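Local structure of pullulanase (Bacillus acidopullulyticus, 2WAN) at residues V491-S496 / D510-N515; I399-T404 / I497-P502; V392-R397 / S563-I568. The protein hydrolyses the alpha-1,6-glucosidic linkages of pullulan and probably the branch points of related starch polysaccharides. All coordinates share one frame; numbering follows the deposited sequence. Where two conformers were deposited one is given.

Contact 1 of 3, residues V491-S496 / D510-N515; sequences VEEFNS and DPRNYN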
ATOM      1  N   VAL A 491       2.153 -13.587   6.358  1.00  8.90           N
ATOM      2  CA  VAL A 491       1.715 -14.661   7.274  1.00  9.13           C
ATOM      3  C   VAL A 491       0.213 -14.585   7.627  1.00 11.34           C
ATOM      4  O   VAL A 491      -0.271 -15.375   8.434  1.00  9.64           O
ATOM      5  CB  VAL A 491       2.594 -14.749   8.545  1.00 11.09           C
ATOM      6  CG1 VAL A 491       4.076 -15.006   8.171  1.00 10.40           C
ATOM      7  CG2 VAL A 491       2.426 -13.494   9.446  1.00  9.38           C
ATOM      8  N   GLU A 492      -0.523 -13.629   7.059  1.00  9.20           N
ATOM      9  CA  GLU A 492      -1.996 -13.686   7.153  1.00  9.79           C
ATOM     10  C   GLU A 492      -2.489 -14.710   6.136  1.00 11.44           C
ATOM     11  O   GLU A 492      -2.097 -14.671   4.960  1.00 11.05           O
ATOM     12  CB  GLU A 492      -2.641 -12.330   6.893  1.00 10.84           C
ATOM     13  CG  GLU A 492      -2.253 -11.290   7.938  1.00  8.90           C
ATOM     14  CD  GLU A 492      -2.795  -9.903   7.666  1.00 12.71           C
ATOM     15  OE1 GLU A 492      -3.240  -9.618   6.525  1.00 12.81           O
ATOM     16  OE2 GLU A 492      -2.746  -9.081   8.617  1.00 12.83           O
ATOM     17  N   GLU A 493      -3.344 -15.626   6.608  1.00  9.60           N
ATOM     18  CA  GLU A 493      -3.879 -16.740   5.818  1.00  9.44           C
ATOM     19  C   GLU A 493      -4.240 -16.387   4.374  1.00 10.01           C
ATOM     20  O   GLU A 493      -5.062 -15.497   4.115  1.00 10.34           O
ATOM     21  CB  GLU A 493      -5.133 -17.311   6.504  1.00 11.76           C
ATOM     22  CG  GLU A 493      -5.714 -18.544   5.803  1.00  8.82           C
ATOM     23  CD  GLU A 493      -4.979 -19.835   6.103  1.00 11.75           C
ATOM     24  OE1 GLU A 493      -4.029 -19.835   6.909  1.00 11.66           O
ATOM     25  OE2 GLU A 493      -5.336 -20.870   5.492  1.00 12.72           O
ATOM     26  N   PHE A 494      -3.624 -17.116   3.456  1.00 10.58           N
ATOM     27  CA  PHE A 494      -3.851 -16.921   2.035  1.00 12.25           C
ATOM     28  C   PHE A 494      -4.376 -18.194   1.356  1.00 12.35           C
ATOM     29  O   PHE A 494      -4.306 -19.296   1.916  1.00 13.51           O
ATOM     30  CB  PHE A 494      -2.596 -16.343   1.339  1.00 11.08           C
ATOM     31  CG  PHE A 494      -1.311 -17.083   1.630  1.00 12.24           C
ATOM     32  CD1 PHE A 494      -0.959 -18.206   0.882  1.00 10.58           C
ATOM     33  CD2 PHE A 494      -0.426 -16.640   2.636  1.00  8.49           C
ATOM     34  CE1 PHE A 494       0.234 -18.892   1.126  1.00 10.26           C
ATOM     35  CE2 PHE A 494       0.772 -17.319   2.878  1.00  9.39           C
ATOM     36  CZ  PHE A 494       1.106 -18.447   2.127  1.00 10.56           C
ATOM     37  N   ASN A 495      -4.892 -18.042   0.140  1.00 12.00           N
ATOM     38  CA  ASN A 495      -5.651 -19.116  -0.506  1.00 14.02           C
ATOM     39  C   ASN A 495      -4.829 -20.138  -1.301  1.00 14.91           C
ATOM     40  O   ASN A 495      -5.278 -21.277  -1.511  1.00 15.77           O
ATOM     41  CB  ASN A 495      -6.733 -18.482  -1.401  1.00 14.77           C
ATOM     42  CG  ASN A 495      -7.715 -19.505  -1.944  1.00 17.47           C
ATOM     43  OD1 ASN A 495      -8.522 -20.080  -1.193  1.00 16.92           O
ATOM     44  ND2 ASN A 495      -7.630 -19.768  -3.251  1.00 15.60           N
ATOM     45  N   SER A 496      -3.622 -19.748  -1.734  1.00 14.90           N
ATOM     46  CA  SER A 496      -2.887 -20.487  -2.775  1.00 17.24           C
ATOM     47  C   SER A 496      -2.278 -21.814  -2.317  1.00 18.24           C
ATOM     48  O   SER A 496      -1.923 -22.670  -3.141  1.00 20.29           O
ATOM     49  CB  SER A 496      -1.819 -19.590  -3.415  1.00 18.61           C
ATOM     50  OG  SER A 496      -1.077 -18.887  -2.424  1.00 19.24           O
ATOM     51  N   ASP A 510      -2.144 -13.553  -1.955  1.00 14.86           N
ATOM     52  CA  ASP A 510      -3.576 -13.821  -2.223  1.00 12.38           C
ATOM     53  C   ASP A 510      -4.366 -14.056  -0.910  1.00 11.97           C
ATOM     54  O   ASP A 510      -4.849 -15.168  -0.645  1.00 13.55           O
ATOM     55  CB  ASP A 510      -3.741 -14.971  -3.233  1.00 14.58           C
ATOM     56  CG  ASP A 510      -3.168 -16.292  -2.746  1.00 17.69           C
ATOM     57  OD1 ASP A 510      -2.086 -16.320  -2.121  1.00 19.65           O
ATOM     58  OD2 ASP A 510      -3.807 -17.327  -3.027  1.00 20.31           O
ATOM     59  N   PRO A 511      -4.499 -13.001  -0.079  1.00 12.63           N
ATOM     60  CA  PRO A 511      -5.096 -13.198   1.252  1.00 12.03           C
ATOM     61  C   PRO A 511      -6.559 -13.656   1.226  1.00 13.20           C
ATOM     62  O   PRO A 511      -7.335 -13.289   0.325  1.00 12.06           O
ATOM     63  CB  PRO A 511      -4.985 -11.814   1.894  1.00 15.29           C
ATOM     64  CG  PRO A 511      -4.938 -10.871   0.737  1.00 13.76           C
ATOM     65  CD  PRO A 511      -4.180 -11.579  -0.329  1.00 13.40           C
ATOM     66  N   ARG A 512      -6.917 -14.453   2.220  1.00 10.93           N
ATOM     67  CA  ARG A 512      -8.285 -14.951   2.364  1.00 11.33           C
ATOM     68  C   ARG A 512      -8.839 -14.691   3.761  1.00 12.71           C
ATOM     69  O   ARG A 512      -9.994 -14.258   3.897  1.00 11.13           O
ATOM     70  CB  ARG A 512      -8.343 -16.456   2.071  1.00 11.91           C
ATOM     71  CG  ARG A 512      -9.773 -17.090   2.110  1.00 11.64           C
ATOM     72  CD  ARG A 512      -9.692 -18.587   1.779  1.00 13.46           C
ATOM     73  NE  ARG A 512      -8.996 -19.296   2.854  1.00 13.21           N
ATOM     74  CZ  ARG A 512      -8.244 -20.376   2.706  1.00 16.18           C
ATOM     75  NH1 ARG A 512      -8.076 -20.937   1.513  1.00 15.81           N
ATOM     76  NH2 ARG A 512      -7.662 -20.905   3.769  1.00 17.28           N
ATOM     77  N   ASN A 513      -8.047 -15.001   4.789  1.00 11.14           N
ATOM     78  CA  ASN A 513      -8.491 -14.793   6.194  1.00  9.57           C
ATOM     79  C   ASN A 513      -7.494 -13.872   6.904  1.00  9.51           C
ATOM     80  O   ASN A 513      -6.461 -14.310   7.418  1.00 10.03           O
ATOM     81  CB  ASN A 513      -8.679 -16.125   6.956  1.00 10.40           C
ATOM     82  CG  ASN A 513      -9.526 -17.128   6.170  1.00 10.89           C
ATOM     83  OD1 ASN A 513     -10.775 -17.128   6.227  1.00 16.71           O
ATOM     84  ND2 ASN A 513      -8.856 -17.964   5.415  1.00  7.15           N
ATOM     85  N   TYR A 514      -7.805 -12.582   6.902  1.00 10.99           N
ATOM     86  CA  TYR A 514      -6.830 -11.565   7.315  1.00 10.34           C
ATOM     87  C   TYR A 514      -6.361 -11.652   8.762  1.00 11.07           C
ATOM     88  O   TYR A 514      -5.278 -11.155   9.088  1.00 11.74           O
ATOM     89  CB  TYR A 514      -7.363 -10.160   7.045  1.00  8.86           C
ATOM     90  CG  TYR A 514      -7.376  -9.764   5.579  1.00 13.15           C
ATOM     91  CD1 TYR A 514      -6.206  -9.326   4.941  1.00 11.68           C
ATOM     92  CD2 TYR A 514      -8.558  -9.808   4.844  1.00 12.90           C
ATOM     93  CE1 TYR A 514      -6.214  -8.949   3.608  1.00 10.95           C
ATOM     94  CE2 TYR A 514      -8.573  -9.438   3.495  1.00 15.01           C
ATOM     95  CZ  TYR A 514      -7.385  -9.007   2.894  1.00 17.37           C
ATOM     96  OH  TYR A 514      -7.371  -8.631   1.571  1.00 18.23           O
ATOM     97  N   ASN A 515      -7.170 -12.260   9.631  1.00 11.24           N
ATOM     98  CA  ASN A 515      -6.878 -12.252  11.068  1.00  9.49           C
ATOM     99  C   ASN A 515      -6.455 -13.606  11.620  1.00 10.43           C
ATOM    100  O   ASN A 515      -6.520 -13.852  12.833  1.00 11.19           O
ATOM    101  CB  ASN A 515      -8.092 -11.689  11.804  1.00  8.99           C
ATOM    102  CG  ASN A 515      -8.401 -10.304  11.332  1.00  9.98           C
ATOM    103  OD1 ASN A 515      -7.548  -9.415  11.449  1.00 12.99           O
ATOM    104  ND2 ASN A 515      -9.572 -10.113  10.733  1.00 12.24           N
TER
HETATM  105  O   HOH W   1      -5.560 -18.159  -4.813  1.00 21.36           O
HETATM  106  O   HOH W   2      -6.236 -23.045   0.502  0.50 21.71           O
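Arg512 and Glu493 each hold CG opposite their own backbone N (chi1 -176° in both), and a bend at chi3 of the arginine (68°) swings its guanidinium alongside the glutamate chain. The two side chains then point the same way, and NH2 of Arg512 forms a salt bridge with OE2 of Glu493 at 2.9 Å. NH1 of Arg512 donates to OD1 of Asn495 at 2.9 Å; this oxygen lies at the guanidinium edge, near its plane, although the amide itself is turned nearly square to it. O of Phe494 lies above one guanidinium face, offset toward its rim, and a water links NH1 to O of Asn495.

The backbones form a short, irregular antiparallel pair, 492-494 with 511-513, in the excursion that follows strand 485-488 of the catalytic (beta/alpha)8 barrel. Here O of Glu493 takes two donors: N of Arg512 in the carbonyl plane at 2.8 Å, and N of Asn513 from above that plane at 3.1 Å. Farther along, OG of Ser496 donates to the syn side of OD1 of Asp510 (2.8 Å). At the other end OE1 of Glu492 meets the Tyr514 ring edge, 3.4 Å from CD1, with carboxylate and ring planes 89° apart; the tyrosine hydroxyl is bonded to Val553. A leucine in place of Arg512 would probably leave OE2 of Glu493 without this cationic mate and the Asn495 amide freer to turn. With Arg530 paired to OE1 of Glu493, the two arginines probably offset the like charges of Glu499 and Glu518 crowding this carboxylate.

Contact 2 of 3, residues I399-T404 / I497-P502; sequences ISVNAT and IDETQP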
ATOM      1  N   ILE A 399      -9.529 -21.089  12.246  1.00 10.35           N
ATOM      2  CA  ILE A 399     -10.314 -21.739  11.187  1.00 11.34           C
ATOM      3  C   ILE A 399     -10.219 -23.269  11.219  1.00 10.60           C
ATOM      4  O   ILE A 399      -9.323 -23.842  11.842  1.00 11.27           O
ATOM      5  CB  ILE A 399      -9.851 -21.272   9.774  1.00 10.56           C
ATOM      6  CG1 ILE A 399      -8.320 -21.405   9.644  1.00 13.05           C
ATOM      7  CG2 ILE A 399     -10.351 -19.855   9.459  1.00 13.16           C
ATOM      8  CD1 ILE A 399      -7.763 -21.210   8.179  1.00 11.82           C
ATOM      9  N   SER A 400     -11.145 -23.934  10.528  1.00 10.31           N
ATOM     10  CA  SER A 400     -10.936 -25.326  10.181  1.00 10.53           C
ATOM     11  C   SER A 400      -9.825 -25.353   9.135  1.00 11.89           C
ATOM     12  O   SER A 400      -9.492 -24.299   8.563  1.00 12.24           O
ATOM     13  CB  SER A 400     -12.215 -25.908   9.582  1.00 13.67           C
ATOM     14  OG  SER A 400     -12.567 -25.194   8.412  1.00 13.39           O
ATOM     15  N   VAL A 401      -9.278 -26.541   8.874  1.00 11.61           N
ATOM     16  CA  VAL A 401      -8.285 -26.713   7.799  1.00 11.47           C
ATOM     17  C   VAL A 401      -8.878 -26.159   6.504  1.00 14.26           C
ATOM     18  O   VAL A 401     -10.037 -26.473   6.162  1.00 14.50           O
ATOM     19  CB  VAL A 401      -7.880 -28.202   7.630  1.00 12.45           C
ATOM     20  CG1 VAL A 401      -6.853 -28.377   6.495  1.00 12.87           C
ATOM     21  CG2 VAL A 401      -7.281 -28.726   8.925  1.00 13.74           C
ATOM     22  N   ASN A 402      -8.107 -25.315   5.805  1.00 13.17           N
ATOM     23  CA  ASN A 402      -8.552 -24.682   4.541  1.00 14.86           C
ATOM     24  C   ASN A 402      -9.723 -23.704   4.657  1.00 13.60           C
ATOM     25  O   ASN A 402     -10.338 -23.310   3.641  1.00 12.48           O
ATOM     26  CB  ASN A 402      -8.841 -25.729   3.454  1.00 13.05           C
ATOM     27  CG  ASN A 402      -7.574 -26.348   2.875  1.00 15.50           C
ATOM     28  OD1 ASN A 402      -7.559 -27.538   2.506  1.00 19.46           O
ATOM     29  ND2 ASN A 402      -6.522 -25.550   2.764  1.00 11.80           N
ATOM     30  N   ALA A 403     -10.045 -23.301   5.889  1.00 13.73           N
ATOM     31  CA  ALA A 403     -11.058 -22.272   6.140  1.00 15.00           C
ATOM     32  C   ALA A 403     -12.432 -22.596   5.556  1.00 15.29           C
ATOM     33  O   ALA A 403     -13.098 -21.719   4.970  1.00 15.16           O
ATOM     34  CB  ALA A 403     -10.560 -20.874   5.685  1.00 15.71           C
ATOM     35  N   THR A 404     -12.854 -23.856   5.706  1.00 13.60           N
ATOM     36  CA  THR A 404     -14.222 -24.221   5.367  1.00 15.55           C
ATOM     37  C   THR A 404     -15.178 -23.566   6.386  1.00 13.84           C
ATOM     38  O   THR A 404     -16.350 -23.292   6.075  1.00 14.62           O
ATOM     39  CB  THR A 404     -14.428 -25.739   5.364  1.00 14.07           C
ATOM     40  OG1 THR A 404     -14.120 -26.273   6.660  1.00 15.43           O
ATOM     41  CG2 THR A 404     -13.521 -26.412   4.312  1.00 18.18           C
ATOM     42  N   ILE A 497      -2.182 -22.005  -1.005  1.00 13.45           N
ATOM     43  CA  ILE A 497      -1.670 -23.256  -0.468  1.00 13.14           C
ATOM     44  C   ILE A 497      -2.816 -24.036   0.177  1.00 15.38           C
ATOM     45  O   ILE A 497      -3.522 -23.525   1.051  1.00 14.59           O
ATOM     46  CB  ILE A 497      -0.515 -23.030   0.563  1.00 11.11           C
ATOM     47  CG1 ILE A 497       0.678 -22.327  -0.125  1.00 13.09           C
ATOM     48  CG2 ILE A 497      -0.122 -24.381   1.261  1.00 15.25           C
ATOM     49  CD1 ILE A 497       1.882 -22.063   0.806  1.00 14.62           C
ATOM     50  N   ASP A 498      -3.016 -25.257  -0.304  1.00 15.85           N
ATOM     51  CA  ASP A 498      -3.935 -26.205   0.312  1.00 14.02           C
ATOM     52  C   ASP A 498      -3.250 -26.699   1.578  1.00 13.51           C
ATOM     53  O   ASP A 498      -2.177 -27.271   1.511  1.00 15.46           O
ATOM     54  CB  ASP A 498      -4.197 -27.356  -0.682  1.00 16.72           C
ATOM     55  CG  ASP A 498      -5.043 -28.499  -0.105  1.00 21.16           C
ATOM     56  OD1 ASP A 498      -5.296 -28.606   1.118  1.00 19.62           O
ATOM     57  OD2 ASP A 498      -5.454 -29.337  -0.929  1.00 24.08           O
ATOM     58  N   GLU A 499      -3.868 -26.457   2.736  1.00 14.53           N
ATOM     59  CA  GLU A 499      -3.266 -26.835   4.024  1.00 14.09           C
ATOM     60  C   GLU A 499      -3.086 -28.329   4.242  1.00 15.43           C
ATOM     61  O   GLU A 499      -2.389 -28.734   5.180  1.00 14.90           O
ATOM     62  CB  GLU A 499      -4.036 -26.214   5.189  1.00 13.92           C
ATOM     63  CG  GLU A 499      -3.831 -24.691   5.278  1.00 15.77           C
ATOM     64  CD  GLU A 499      -4.596 -24.038   6.429  1.00 14.51           C
ATOM     65  OE1 GLU A 499      -5.522 -24.672   7.004  1.00 13.25           O
ATOM     66  OE2 GLU A 499      -4.282 -22.866   6.758  1.00 12.81           O
ATOM     67  N   THR A 500      -3.724 -29.154   3.404  1.00 15.69           N
ATOM     68  CA  THR A 500      -3.471 -30.599   3.459  1.00 17.38           C
ATOM     69  C   THR A 500      -2.225 -30.961   2.656  1.00 19.60           C
ATOM     70  O   THR A 500      -1.747 -32.100   2.737  1.00 20.53           O
ATOM     71  CB  THR A 500      -4.679 -31.466   2.953  1.00 17.28           C
ATOM     72  OG1 THR A 500      -4.865 -31.270   1.549  1.00 15.72           O
ATOM     73  CG2 THR A 500      -5.955 -31.119   3.697  1.00 17.75           C
ATOM     74  N   GLN A 501      -1.725 -29.994   1.879  1.00 18.45           N
ATOM     75  CA  GLN A 501      -0.489 -30.153   1.108  0.50 20.95           C
ATOM     76  C   GLN A 501       0.413 -28.956   1.402  1.00 20.10           C
ATOM     77  O   GLN A 501       0.670 -28.115   0.523  1.00 21.21           O
ATOM     78  CB  GLN A 501      -0.804 -30.266  -0.385  0.50 22.18           C
ATOM     79  CG  GLN A 501      -1.566 -31.528  -0.751  0.50 23.65           C
ATOM     80  CD  GLN A 501      -2.093 -31.501  -2.168  0.50 30.84           C
ATOM     81  OE1 GLN A 501      -1.989 -30.490  -2.862  0.50 34.64           O
ATOM     82  NE2 GLN A 501      -2.663 -32.617  -2.607  0.50 30.03           N
ATOM     83  N   PRO A 502       0.899 -28.860   2.659  1.00 18.62           N
ATOM     84  CA  PRO A 502       1.498 -27.593   3.106  1.00 19.40           C
ATOM     85  C   PRO A 502       2.901 -27.292   2.582  1.00 21.14           C
ATOM     86  O   PRO A 502       3.468 -26.250   2.921  1.00 22.95           O
ATOM     87  CB  PRO A 502       1.529 -27.748   4.623  1.00 18.30           C
ATOM     88  CG  PRO A 502       1.720 -29.225   4.834  1.00 20.82           C
ATOM     89  CD  PRO A 502       0.969 -29.896   3.713  1.00 17.17           C
TER
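OD1 of Asp498, which faces the amide end of Asn402 across the contact, is gripped by two donors from Thr500: OG1 of Thr500 at 2.7 Å and N of Thr500 at 2.8 Å. Both come to the same face of the carboxylate, 42° out of its plane. The backbone bond makes an Asx turn, set within a type I turn from Asp498 to Gln501.

This turn presents Glu499 to the opposite loop. With CG anti to its carbonyl carbon (chi1 -71°) and the chain extended beyond, Glu499 passes the Asn402 side chain in the opposite direction and brings OE1 within 2.9 Å of N of Asn402. The hydrogen bond is nearly straight at the proton (174°) but arrives from above the carboxylate plane. N of Ala403 donates to O of Ser400 (2.9 Å), closing a turn with Val401 and Asn402 at its corners; Asn402 and the following Ala403 have positive phi. Apolar contacts flank the polar one: CG1 of Val401 lies 3.8 Å from CB of Glu499, and the same methyl is 4.0 Å from CG2 of Thr500.

Residues 399-404 belong to the loop between strands 388-391 and 406-407, whereas 497-502 lie in the connection between strands 492-494 and 511-513. Arg530 of helix 529-543 forms a salt bridge with OE2 of Glu499, tying that helix to the place where the two loops meet.

Contact 3 of 3, residues V392-R397 / S563-I568; sequences VDPYAR and SDFDKI
The Phe565 ring meets the pyrrolidine of Pro394 at a slant, with CE1 of Phe565 3.9 Å from CB of Pro394; outside the pair, Tyr573 stacks on the phenylalanine ring and Phe602 of helix 597-614 meets it edge-to-face. Two motifs are joined here: a type I turn, 393-396, whose first residue Asp393 also makes an Asx turn, OD1 accepting from N of Tyr395, and the short helix 564-568, N-capped by Ser563 through a weak bond from N of Asp566. The other flat group, the Asp564 carboxylate, is approached from well above its plane: N of Val392 donates to OD1 of Asp564 at 2.9 Å, 70° out of plane.

The turn falls in the loop between strands 388-391 and 406-407 on the carbohydrate-binding module 48 side, and the helix in the alpha-amylase-type catalytic region, consistent with a contact between the two domains.

The Asp564 side chain crosses close to the Val392 backbone, its CB 3.4 Å from O of Val392, and Lys567 provides a long salt bridge to OD1. One helical turn after Asp564, the end methyl of Ile568 reaches the pyrrolidine of Pro394, CD1 of Ile568 lying 3.6 Å from CD of Pro394.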
ATOM      1  N   VAL A 392     -17.445 -17.573   5.971  1.00 12.07           N
ATOM      2  CA  VAL A 392     -16.598 -17.516   7.162  1.00 12.54           C
ATOM      3  C   VAL A 392     -16.575 -16.058   7.645  1.00 12.23           C
ATOM      4  O   VAL A 392     -16.485 -15.119   6.842  1.00 12.50           O
ATOM      5  CB  VAL A 392     -15.166 -18.056   6.854  1.00 11.18           C
ATOM      6  CG1 VAL A 392     -14.215 -17.889   8.083  1.00 10.42           C
ATOM      7  CG2 VAL A 392     -15.220 -19.511   6.411  1.00 13.90           C
ATOM      8  N   ASP A 393     -16.704 -15.872   8.956  1.00 10.26           N
ATOM      9  CA  ASP A 393     -16.600 -14.565   9.575  1.00 11.85           C
ATOM     10  C   ASP A 393     -15.281 -13.878   9.163  1.00 11.45           C
ATOM     11  O   ASP A 393     -14.218 -14.413   9.449  1.00 11.85           O
ATOM     12  CB  ASP A 393     -16.614 -14.751  11.089  1.00 12.09           C
ATOM     13  CG  ASP A 393     -16.902 -13.468  11.848  1.00 13.91           C
ATOM     14  OD1 ASP A 393     -16.637 -12.378  11.316  1.00 13.81           O
ATOM     15  OD2 ASP A 393     -17.430 -13.556  12.996  1.00 13.79           O
ATOM     16  N   PRO A 394     -15.350 -12.689   8.516  1.00 12.46           N
ATOM     17  CA  PRO A 394     -14.109 -11.959   8.187  1.00 10.73           C
ATOM     18  C   PRO A 394     -13.259 -11.649   9.425  1.00 12.40           C
ATOM     19  O   PRO A 394     -12.044 -11.431   9.306  1.00 11.66           O
ATOM     20  CB  PRO A 394     -14.630 -10.655   7.564  1.00 11.70           C
ATOM     21  CG  PRO A 394     -15.920 -11.061   6.924  1.00 14.76           C
ATOM     22  CD  PRO A 394     -16.533 -11.993   7.966  1.00 11.73           C
ATOM     23  N   TYR A 395     -13.900 -11.628  10.592  1.00 12.01           N
ATOM     24  CA  TYR A 395     -13.212 -11.371  11.852  1.00 11.53           C
ATOM     25  C   TYR A 395     -12.769 -12.634  12.608  1.00 11.86           C
ATOM     26  O   TYR A 395     -12.285 -12.507  13.725  1.00 12.10           O
ATOM     27  CB  TYR A 395     -14.089 -10.497  12.773  1.00 13.66           C
ATOM     28  CG  TYR A 395     -14.084  -9.024  12.428  1.00 11.11           C
ATOM     29  CD1 TYR A 395     -14.824  -8.536  11.340  1.00 15.55           C
ATOM     30  CD2 TYR A 395     -13.327  -8.110  13.183  1.00 10.71           C
ATOM     31  CE1 TYR A 395     -14.832  -7.170  11.012  1.00 11.75           C
ATOM     32  CE2 TYR A 395     -13.320  -6.736  12.864  1.00 10.54           C
ATOM     33  CZ  TYR A 395     -14.087  -6.280  11.775  1.00 12.72           C
ATOM     34  OH  TYR A 395     -14.070  -4.951  11.426  1.00 13.49           O
ATOM     35  N   ALA A 396     -12.940 -13.831  12.029  1.00 10.35           N
ATOM     36  CA  ALA A 396     -12.522 -15.068  12.698  1.00 11.92           C
ATOM     37  C   ALA A 396     -11.027 -15.011  13.022  1.00 12.39           C
ATOM     38  O   ALA A 396     -10.234 -14.518  12.202  1.00 12.10           O
ATOM     39  CB  ALA A 396     -12.802 -16.300  11.798  1.00 13.09           C
ATOM     40  N   ARG A 397     -10.656 -15.568  14.185  1.00 10.90           N
ATOM     41  CA  ARG A 397      -9.268 -15.600  14.636  1.00 10.47           C
ATOM     42  C   ARG A 397      -8.591 -16.947  14.430  1.00 11.01           C
ATOM     43  O   ARG A 397      -7.378 -17.059  14.633  1.00 11.20           O
ATOM     44  CB  ARG A 397      -9.152 -15.237  16.122  1.00 10.92           C
ATOM     45  CG  ARG A 397      -9.903 -13.986  16.566  1.00 11.77           C
ATOM     46  CD  ARG A 397      -9.698 -12.782  15.629  1.00 11.13           C
ATOM     47  NE  ARG A 397     -10.084 -11.542  16.318  1.00 12.39           N
ATOM     48  CZ  ARG A 397     -10.156 -10.351  15.731  1.00 11.59           C
ATOM     49  NH1 ARG A 397      -9.899 -10.217  14.437  1.00 14.23           N
ATOM     50  NH2 ARG A 397     -10.478  -9.278  16.445  1.00 18.36           N
ATOM     51  N   SER A 563     -15.498 -14.834  -2.369  1.00 17.00           N
ATOM     52  CA  SER A 563     -14.880 -14.318  -1.144  1.00 15.81           C
ATOM     53  C   SER A 563     -15.941 -14.126  -0.067  1.00 14.96           C
ATOM     54  O   SER A 563     -17.094 -13.849  -0.373  1.00 14.57           O
ATOM     55  CB  SER A 563     -14.153 -12.998  -1.426  1.00 15.54           C
ATOM     56  OG  SER A 563     -15.030 -11.931  -1.751  1.00 15.94           O
ATOM     57  N   ASP A 564     -15.559 -14.293   1.194  1.00 16.38           N
ATOM     58  CA  ASP A 564     -16.483 -14.032   2.303  1.00 15.45           C
ATOM     59  C   ASP A 564     -17.077 -12.622   2.239  1.00 14.99           C
ATOM     60  O   ASP A 564     -18.272 -12.444   2.481  1.00 14.26           O
ATOM     61  CB  ASP A 564     -15.792 -14.290   3.643  1.00 15.50           C
ATOM     62  CG  ASP A 564     -15.379 -15.743   3.797  1.00 16.29           C
ATOM     63  OD1 ASP A 564     -16.229 -16.623   3.529  1.00 16.07           O
ATOM     64  OD2 ASP A 564     -14.196 -16.013   4.123  1.00 17.93           O
ATOM     65  N   PHE A 565     -16.263 -11.635   1.859  1.00 13.40           N
ATOM     66  CA  PHE A 565     -16.755 -10.260   1.689  1.00 13.81           C
ATOM     67  C   PHE A 565     -17.974 -10.187   0.755  1.00 14.36           C
ATOM     68  O   PHE A 565     -18.987  -9.578   1.113  1.00 16.68           O
ATOM     69  CB  PHE A 565     -15.649  -9.339   1.145  1.00 13.91           C
ATOM     70  CG  PHE A 565     -14.553  -9.004   2.155  1.00 15.98           C
ATOM     71  CD1 PHE A 565     -14.844  -8.825   3.498  1.00 17.36           C
ATOM     72  CD2 PHE A 565     -13.241  -8.806   1.724  1.00 23.79           C
ATOM     73  CE1 PHE A 565     -13.844  -8.507   4.420  1.00 16.75           C
ATOM     74  CE2 PHE A 565     -12.237  -8.481   2.628  1.00 24.92           C
ATOM     75  CZ  PHE A 565     -12.541  -8.330   3.977  1.00 24.81           C
ATOM     76  N   ASP A 566     -17.871 -10.801  -0.426  1.00 14.83           N
ATOM     77  CA  ASP A 566     -18.920 -10.703  -1.450  1.00 16.76           C
ATOM     78  C   ASP A 566     -20.133 -11.539  -1.097  1.00 17.53           C
ATOM     79  O   ASP A 566     -21.243 -11.229  -1.539  1.00 18.70           O
ATOM     80  CB  ASP A 566     -18.410 -11.089  -2.849  1.00 16.50           C
ATOM     81  CG  ASP A 566     -17.944  -9.878  -3.660  1.00 12.69           C
ATOM     82  OD1 ASP A 566     -18.181  -8.731  -3.216  1.00 13.51           O
ATOM     83  OD2 ASP A 566     -17.318 -10.082  -4.726  1.00 15.43           O
ATOM     84  N   LYS A 567     -19.927 -12.583  -0.290  1.00 15.46           N
ATOM     85  CA  LYS A 567     -21.062 -13.390   0.183  1.00 15.56           C
ATOM     86  C   LYS A 567     -21.858 -12.703   1.311  1.00 16.28           C
ATOM     87  O   LYS A 567     -23.013 -13.047   1.560  1.00 18.26           O
ATOM     88  CB  LYS A 567     -20.611 -14.813   0.569  1.00 13.21           C
ATOM     89  CG  LYS A 567     -20.119 -15.638  -0.633  1.00 13.76           C
ATOM     90  CD  LYS A 567     -19.760 -17.093  -0.278  1.00 15.87           C
ATOM     91  CE  LYS A 567     -18.484 -17.250   0.553  1.00 19.05           C
ATOM     92  NZ  LYS A 567     -18.221 -18.711   0.804  1.00 15.05           N
ATOM     93  N   ILE A 568     -21.257 -11.726   1.984  1.00 14.39           N
ATOM     94  CA  ILE A 568     -21.917 -11.048   3.100  1.00 14.57           C
ATOM     95  C   ILE A 568     -22.513  -9.702   2.670  1.00 16.17           C
ATOM     96  O   ILE A 568     -23.671  -9.410   2.982  1.00 17.25           O
ATOM     97  CB  ILE A 568     -20.967 -10.903   4.329  1.00 14.33           C
ATOM     98  CG1 ILE A 568     -20.488 -12.294   4.772  1.00 13.73           C
ATOM     99  CG2 ILE A 568     -21.662 -10.148   5.501  1.00 14.69           C
ATOM    100  CD1 ILE A 568     -19.383 -12.277   5.817  1.00 14.01           C
TER

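In the fold
The three contacts are neighbours. The centres of contacts 1 and 2 are about 11 Å apart, those of contacts 1 and 3 about 12 Å, and those of contacts 2 and 3 about 16 Å. Contacts 1 and 2 share a carboxylate pair: OE2 of Glu493 lies 2.6 Å from OE2 of Glu499, close enough that a shared proton is possible, with Arg530 contacting both glutamates. Contacts 1 and 3 are joined by a probable hydrogen bond from ND2 of Asn515 to O of Pro394 (3.1 Å). Contacts 2 and 3 use one loop, 392-404, of the carbohydrate-binding module side. It meets segments that follow barrel strands 485-488 and 547-552, at the barrel end where alpha-amylase-family active sites open.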